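Local coordinates for cellulose biosynthesis protein BcsG (Salmonella typhimurium LT2, PDB 5OLT), which is required for cellulose biosynthesis, this chain being the zinc-binding extramembrane domain, of the alkaline phosphatase family, of a membrane protein, at residues 190-203 against 244-257. Sequence-based numbering, arbitrary orientation.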
loop_
_atom_site.group_PDB
_atom_site.type_symbol
_atom_site.label_atom_id
_atom_site.label_comp_id
_atom_site.label_asym_id
_atom_site.label_seq_id
_atom_site.Cartn_x
_atom_site.Cartn_y
_atom_site.Cartn_z
ATOM N N ASP A 190 7.856 -15.710 12.258
ATOM C CA ASP A 190 6.689 -16.266 11.614
ATOM C C ASP A 190 5.537 -15.265 11.632
ATOM O O ASP A 190 5.147 -14.744 12.706
ATOM C CB ASP A 190 6.233 -17.526 12.335
ATOM C CG ASP A 190 5.119 -18.184 11.611
ATOM O OD1 ASP A 190 5.384 -18.843 10.578
ATOM O OD2 ASP A 190 3.974 -18.005 12.040
ATOM N N ASP A 191 4.926 -15.065 10.469
ATOM C CA ASP A 191 3.901 -14.015 10.374
ATOM C C ASP A 191 2.606 -14.369 11.073
ATOM O O ASP A 191 1.949 -13.488 11.648
ATOM C CB ASP A 191 3.642 -13.656 8.927
ATOM C CG ASP A 191 4.841 -12.957 8.334
ATOM O OD1 ASP A 191 5.279 -11.952 8.994
ATOM O OD2 ASP A 191 5.402 -13.437 7.301
ATOM N N LEU A 192 2.209 -15.655 11.021
ATOM C CA LEU A 192 1.007 -16.044 11.750
ATOM C C LEU A 192 1.216 -15.834 13.236
ATOM O O LEU A 192 0.274 -15.409 13.922
ATOM C CB LEU A 192 0.633 -17.480 11.418
ATOM C CG LEU A 192 -0.670 -18.035 11.997
ATOM C CD1 LEU A 192 -1.841 -17.108 11.650
ATOM C CD2 LEU A 192 -0.878 -19.471 11.508
ATOM N N ALA A 193 2.420 -16.119 13.751
ATOM C CA ALA A 193 2.690 -15.877 15.187
ATOM C C ALA A 193 2.620 -14.391 15.540
ATOM O O ALA A 193 2.043 -14.021 16.565
ATOM C CB ALA A 193 4.032 -16.448 15.583
ATOM N N VAL A 194 3.177 -13.531 14.673
ATOM C CA VAL A 194 3.097 -12.089 14.891
ATOM C C VAL A 194 1.621 -11.641 14.897
ATOM O O VAL A 194 1.207 -10.856 15.757
ATOM C CB VAL A 194 3.866 -11.321 13.786
ATOM C CG1 VAL A 194 3.644 -9.825 13.914
ATOM C CG2 VAL A 194 5.367 -11.602 13.865
ATOM N N LEU A 195 0.826 -12.141 13.949
ATOM C CA LEU A 195 -0.570 -11.710 13.809
ATOM C C LEU A 195 -1.395 -12.241 14.984
ATOM O O LEU A 195 -2.271 -11.536 15.462
ATOM C CB LEU A 195 -1.158 -12.184 12.472
ATOM C CG LEU A 195 -0.631 -11.374 11.291
ATOM C CD1 LEU A 195 -0.844 -12.176 9.995
ATOM C CD2 LEU A 195 -1.344 -10.011 11.217
ATOM N N ASN A 196 -1.137 -13.469 15.415
ATOM C CA ASN A 196 -1.885 -14.012 16.559
ATOM C C ASN A 196 -1.579 -13.256 17.854
ATOM O O ASN A 196 -2.484 -13.053 18.688
ATOM C CB ASN A 196 -1.629 -15.492 16.709
ATOM C CG ASN A 196 -2.515 -16.313 15.791
ATOM O OD1 ASN A 196 -3.631 -15.909 15.438
ATOM N ND2 ASN A 196 -2.034 -17.485 15.415
ATOM N N ARG A 197 -0.336 -12.824 18.011
ATOM C CA ARG A 197 0.046 -11.998 19.161
ATOM C C ARG A 197 -0.697 -10.665 19.111
ATOM O O ARG A 197 -1.225 -10.175 20.105
ATOM C CB ARG A 197 1.571 -11.809 19.204
ATOM C CG ARG A 197 1.995 -10.813 20.288
ATOM C CD ARG A 197 3.497 -10.800 20.479
ATOM N NE ARG A 197 3.976 -12.073 21.046
ATOM C CZ ARG A 197 5.234 -12.323 21.398
ATOM N NH1 ARG A 197 6.176 -11.394 21.271
ATOM N NH2 ARG A 197 5.541 -13.518 21.916
ATOM N N TRP A 198 -0.781 -10.061 17.920
ATOM C CA TRP A 198 -1.543 -8.841 17.744
ATOM C C TRP A 198 -3.023 -9.047 18.123
ATOM O O TRP A 198 -3.618 -8.225 18.838
ATOM C CB TRP A 198 -1.414 -8.394 16.275
ATOM C CG TRP A 198 -2.266 -7.234 15.905
ATOM C CD1 TRP A 198 -1.960 -5.919 16.076
ATOM C CD2 TRP A 198 -3.576 -7.272 15.344
ATOM N NE1 TRP A 198 -2.990 -5.130 15.659
ATOM C CE2 TRP A 198 -4.008 -5.926 15.201
ATOM C CE3 TRP A 198 -4.428 -8.306 14.932
ATOM C CZ2 TRP A 198 -5.248 -5.592 14.658
ATOM C CZ3 TRP A 198 -5.670 -7.972 14.415
ATOM C CH2 TRP A 198 -6.072 -6.623 14.293
ATOM N N LEU A 199 -3.599 -10.159 17.678
ATOM C CA LEU A 199 -5.029 -10.450 17.897
ATOM C C LEU A 199 -5.346 -10.652 19.387
ATOM O O LEU A 199 -6.373 -10.198 19.862
ATOM C CB LEU A 199 -5.471 -11.673 17.084
ATOM C CG LEU A 199 -6.979 -11.978 17.153
ATOM C CD1 LEU A 199 -7.857 -10.791 16.737
ATOM C CD2 LEU A 199 -7.265 -13.206 16.283
ATOM N N THR A 200 -4.470 -11.325 20.121
ATOM C CA THR A 200 -4.667 -11.480 21.583
ATOM C C THR A 200 -4.620 -10.087 22.254
ATOM O O THR A 200 -5.470 -9.759 23.099
ATOM C CB THR A 200 -3.583 -12.356 22.240
ATOM O OG1 THR A 200 -2.339 -11.646 22.243
ATOM C CG2 THR A 200 -3.418 -13.727 21.525
ATOM N N GLY A 201 -3.633 -9.265 21.861
ATOM C CA GLY A 201 -3.463 -7.912 22.452
ATOM C C GLY A 201 -4.698 -7.037 22.272
ATOM O O GLY A 201 -5.112 -6.329 23.216
ATOM N N GLU A 202 -5.304 -7.108 21.076
ATOM C CA GLU A 202 -6.465 -6.261 20.708
ATOM C C GLU A 202 -7.707 -6.725 21.442
ATOM O O GLU A 202 -8.602 -5.928 21.912
ATOM C CB GLU A 202 -6.727 -6.262 19.187
ATOM C CG GLU A 202 -5.747 -5.415 18.339
ATOM C CD GLU A 202 -5.305 -4.057 18.941
ATOM O OE1 GLU A 202 -6.016 -3.417 19.773
ATOM O OE2 GLU A 202 -4.204 -3.594 18.558
ATOM N N GLU A 203 -7.755 -8.039 21.548
ATOM C CA GLU A 203 -8.821 -8.698 22.248
ATOM C C GLU A 203 -8.747 -8.316 23.737
ATOM O O GLU A 203 -9.779 -8.195 24.377
ATOM C CB GLU A 203 -8.784 -10.215 22.009
ATOM C CG GLU A 203 -9.345 -10.708 20.672
ATOM C CD GLU A 203 -9.006 -12.169 20.354
ATOM O OE1 GLU A 203 -8.012 -12.709 20.899
ATOM O OE2 GLU A 203 -9.728 -12.795 19.547
ATOM N N GLU A 244 -0.429 -18.376 5.528
ATOM C CA GLU A 244 -0.529 -17.828 6.871
ATOM C C GLU A 244 -1.514 -16.667 6.933
ATOM O O GLU A 244 -2.266 -16.576 7.896
ATOM C CB GLU A 244 0.837 -17.439 7.409
ATOM C CG GLU A 244 1.669 -18.671 7.722
ATOM C CD GLU A 244 2.896 -18.378 8.560
ATOM O OE1 GLU A 244 3.316 -17.206 8.713
ATOM O OE2 GLU A 244 3.476 -19.379 9.074
ATOM N N LEU A 245 -1.510 -15.799 5.920
ATOM C CA LEU A 245 -2.486 -14.704 5.909
ATOM C C LEU A 245 -3.905 -15.253 5.824
ATOM O O LEU A 245 -4.792 -14.771 6.535
ATOM C CB LEU A 245 -2.206 -13.738 4.758
ATOM C CG LEU A 245 -0.906 -12.940 4.885
ATOM C CD1 LEU A 245 -0.707 -12.132 3.604
ATOM C CD2 LEU A 245 -0.934 -12.027 6.117
ATOM N N ASP A 246 -4.126 -16.264 4.986
ATOM C CA ASP A 246 -5.456 -16.838 4.892
ATOM C C ASP A 246 -5.894 -17.496 6.182
ATOM O O ASP A 246 -7.055 -17.351 6.583
ATOM C CB ASP A 246 -5.519 -17.822 3.722
ATOM C CG ASP A 246 -6.871 -17.844 3.067
ATOM O OD1 ASP A 246 -7.474 -16.751 2.870
ATOM O OD2 ASP A 246 -7.326 -18.955 2.753
ATOM N N ALA A 247 -4.977 -18.180 6.863
ATOM C CA ALA A 247 -5.254 -18.792 8.155
ATOM C C ALA A 247 -5.615 -17.696 9.154
ATOM O O ALA A 247 -6.581 -17.846 9.910
ATOM C CB ALA A 247 -4.077 -19.608 8.632
ATOM N N PHE A 248 -4.882 -16.583 9.135
ATOM C CA PHE A 248 -5.215 -15.501 10.008
ATOM C C PHE A 248 -6.562 -14.864 9.698
ATOM O O PHE A 248 -7.305 -14.527 10.627
ATOM C CB PHE A 248 -4.111 -14.438 10.020
ATOM C CG PHE A 248 -4.357 -13.423 11.070
ATOM C CD1 PHE A 248 -4.340 -13.839 12.425
ATOM C CD2 PHE A 248 -4.654 -12.117 10.752
ATOM C CE1 PHE A 248 -4.573 -12.958 13.444
ATOM C CE2 PHE A 248 -4.916 -11.192 11.813
ATOM C CZ PHE A 248 -4.893 -11.642 13.142
ATOM N N PHE A 249 -6.903 -14.721 8.420
ATOM C CA PHE A 249 -8.219 -14.194 8.069
ATOM C C PHE A 249 -9.287 -15.087 8.698
ATOM O O PHE A 249 -10.291 -14.587 9.222
ATOM C CB PHE A 249 -8.385 -14.119 6.558
ATOM C CG PHE A 249 -7.635 -12.989 5.898
ATOM C CD1 PHE A 249 -6.744 -12.151 6.606
ATOM C CD2 PHE A 249 -7.846 -12.737 4.541
ATOM C CE1 PHE A 249 -6.065 -11.100 5.949
ATOM C CE2 PHE A 249 -7.189 -11.696 3.898
ATOM C CZ PHE A 249 -6.292 -10.893 4.592
ATOM N N THR A 250 -9.089 -16.402 8.640
ATOM C CA THR A 250 -10.046 -17.347 9.295
ATOM C C THR A 250 -10.150 -17.122 10.813
ATOM O O THR A 250 -11.275 -17.103 11.379
ATOM C CB THR A 250 -9.698 -18.802 8.936
ATOM O OG1 THR A 250 -9.762 -18.922 7.508
ATOM C CG2 THR A 250 -10.671 -19.766 9.548
ATOM N N GLU A 251 -9.009 -16.941 11.471
ATOM C CA GLU A 251 -8.976 -16.592 12.896
ATOM C C GLU A 251 -9.717 -15.295 13.167
ATOM O O GLU A 251 -10.467 -15.195 14.165
ATOM C CB GLU A 251 -7.547 -16.500 13.460
ATOM C CG GLU A 251 -6.835 -17.827 13.610
ATOM C CD GLU A 251 -7.688 -18.836 14.366
ATOM O OE1 GLU A 251 -7.932 -18.617 15.582
ATOM O OE2 GLU A 251 -8.135 -19.838 13.740
ATOM N N LEU A 252 -9.556 -14.319 12.271
ATOM C CA LEU A 252 -10.217 -13.024 12.459
ATOM C C LEU A 252 -11.708 -13.164 12.335
ATOM O O LEU A 252 -12.453 -12.575 13.148
ATOM C CB LEU A 252 -9.752 -11.968 11.454
ATOM C CG LEU A 252 -8.526 -11.149 11.780
ATOM C CD1 LEU A 252 -8.473 -10.080 10.711
ATOM C CD2 LEU A 252 -8.563 -10.515 13.151
ATOM N N GLU A 253 -12.166 -13.929 11.334
ATOM C CA GLU A 253 -13.598 -14.208 11.164
ATOM C C GLU A 253 -14.138 -14.841 12.457
ATOM O O GLU A 253 -15.176 -14.418 12.981
ATOM C CB GLU A 253 -13.841 -15.143 9.971
ATOM C CG GLU A 253 -13.835 -14.474 8.603
ATOM C CD GLU A 253 -13.647 -15.425 7.405
ATOM O OE1 GLU A 253 -13.539 -16.674 7.570
ATOM O OE2 GLU A 253 -13.602 -14.904 6.267
ATOM N N LYS A 254 -13.426 -15.833 12.991
ATOM C CA LYS A 254 -13.898 -16.535 14.213
ATOM C C LYS A 254 -13.981 -15.601 15.425
ATOM O O LYS A 254 -14.824 -15.784 16.307
ATOM C CB LYS A 254 -12.984 -17.702 14.579
ATOM C CG LYS A 254 -13.040 -18.926 13.677
ATOM C CD LYS A 254 -11.956 -19.888 14.143
ATOM C CE LYS A 254 -11.924 -21.172 13.335
ATOM N NZ LYS A 254 -10.686 -21.921 13.681
ATOM N N SER A 255 -13.131 -14.577 15.466
ATOM C CA SER A 255 -13.036 -13.697 16.623
ATOM C C SER A 255 -14.277 -12.815 16.750
ATOM O O SER A 255 -14.546 -12.311 17.842
ATOM C CB SER A 255 -11.797 -12.803 16.518
ATOM O OG SER A 255 -12.050 -11.711 15.650
ATOM N N GLY A 256 -14.991 -12.617 15.640
ATOM C CA GLY A 256 -16.095 -11.664 15.552
ATOM C C GLY A 256 -15.741 -10.179 15.691
ATOM O O GLY A 256 -16.634 -9.342 15.622
ATOM N N ARG A 257 -14.461 -9.856 15.859
ATOM C CA ARG A 257 -14.013 -8.470 15.969
ATOM C C ARG A 257 -14.256 -7.693 14.672
ATOM O O ARG A 257 -14.199 -8.235 13.564
ATOM C CB ARG A 257 -12.533 -8.415 16.340
ATOM C CG ARG A 257 -12.190 -9.040 17.696
ATOM C CD ARG A 257 -10.746 -8.750 18.045
ATOM N NE ARG A 257 -10.485 -7.325 18.235
ATOM C CZ ARG A 257 -10.892 -6.585 19.273
ATOM N NH1 ARG A 257 -11.601 -7.112 20.260
ATOM N NH2 ARG A 257 -10.573 -5.304 19.336
HETATM O O HOH W 1 4.768 -16.023 6.313
#
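E244 OE1 is gripped by two donors: L192 N donates to E244 OE1 at 3.0 Å, approaching from above the carboxylate plane, and a water that also donates to D191 OD2 supplies the second bond. The outstretched E244 side chain carries its carboxylate to the first turn of helix 191-203, where D190 is the N-cap, its OD2 accepting from A193 N. The two acids meet there, D190 OD1 lying 2.5 Å from E244 OE2 with the carboxylate planes 71° apart; at that separation one of them probably holds a proton. Further along, F248 is a knob in a hole formed by L192, L195, N196 and L199. With CG anti to the backbone N (chi1 -171°), its ring lies with one face under L195 CB, 3.5 Å from the ring centroid in a CH-pi contact, while N196 OD1 and the benzo edge of W198 (CE3, CZ3) meet the ring edge. L199 CD1 then packs on L252 CD2 at 3.7 Å. Beyond G256, the R257 chain bends at chi3 and lays one guanidinium face against E202 O; its salt bridge is with D60. The axes of 191-203 and 244-255 approach to 9.4 Å at 22°, and helix 191-203 also rests on strands 142-147 and 210-216 of the mixed sheet. Apolar packing thus joins the middle of the pair, whereas at the E244 end a proton on one acid and the helix's N-terminal N-H groups would probably offset the clustered negative charge.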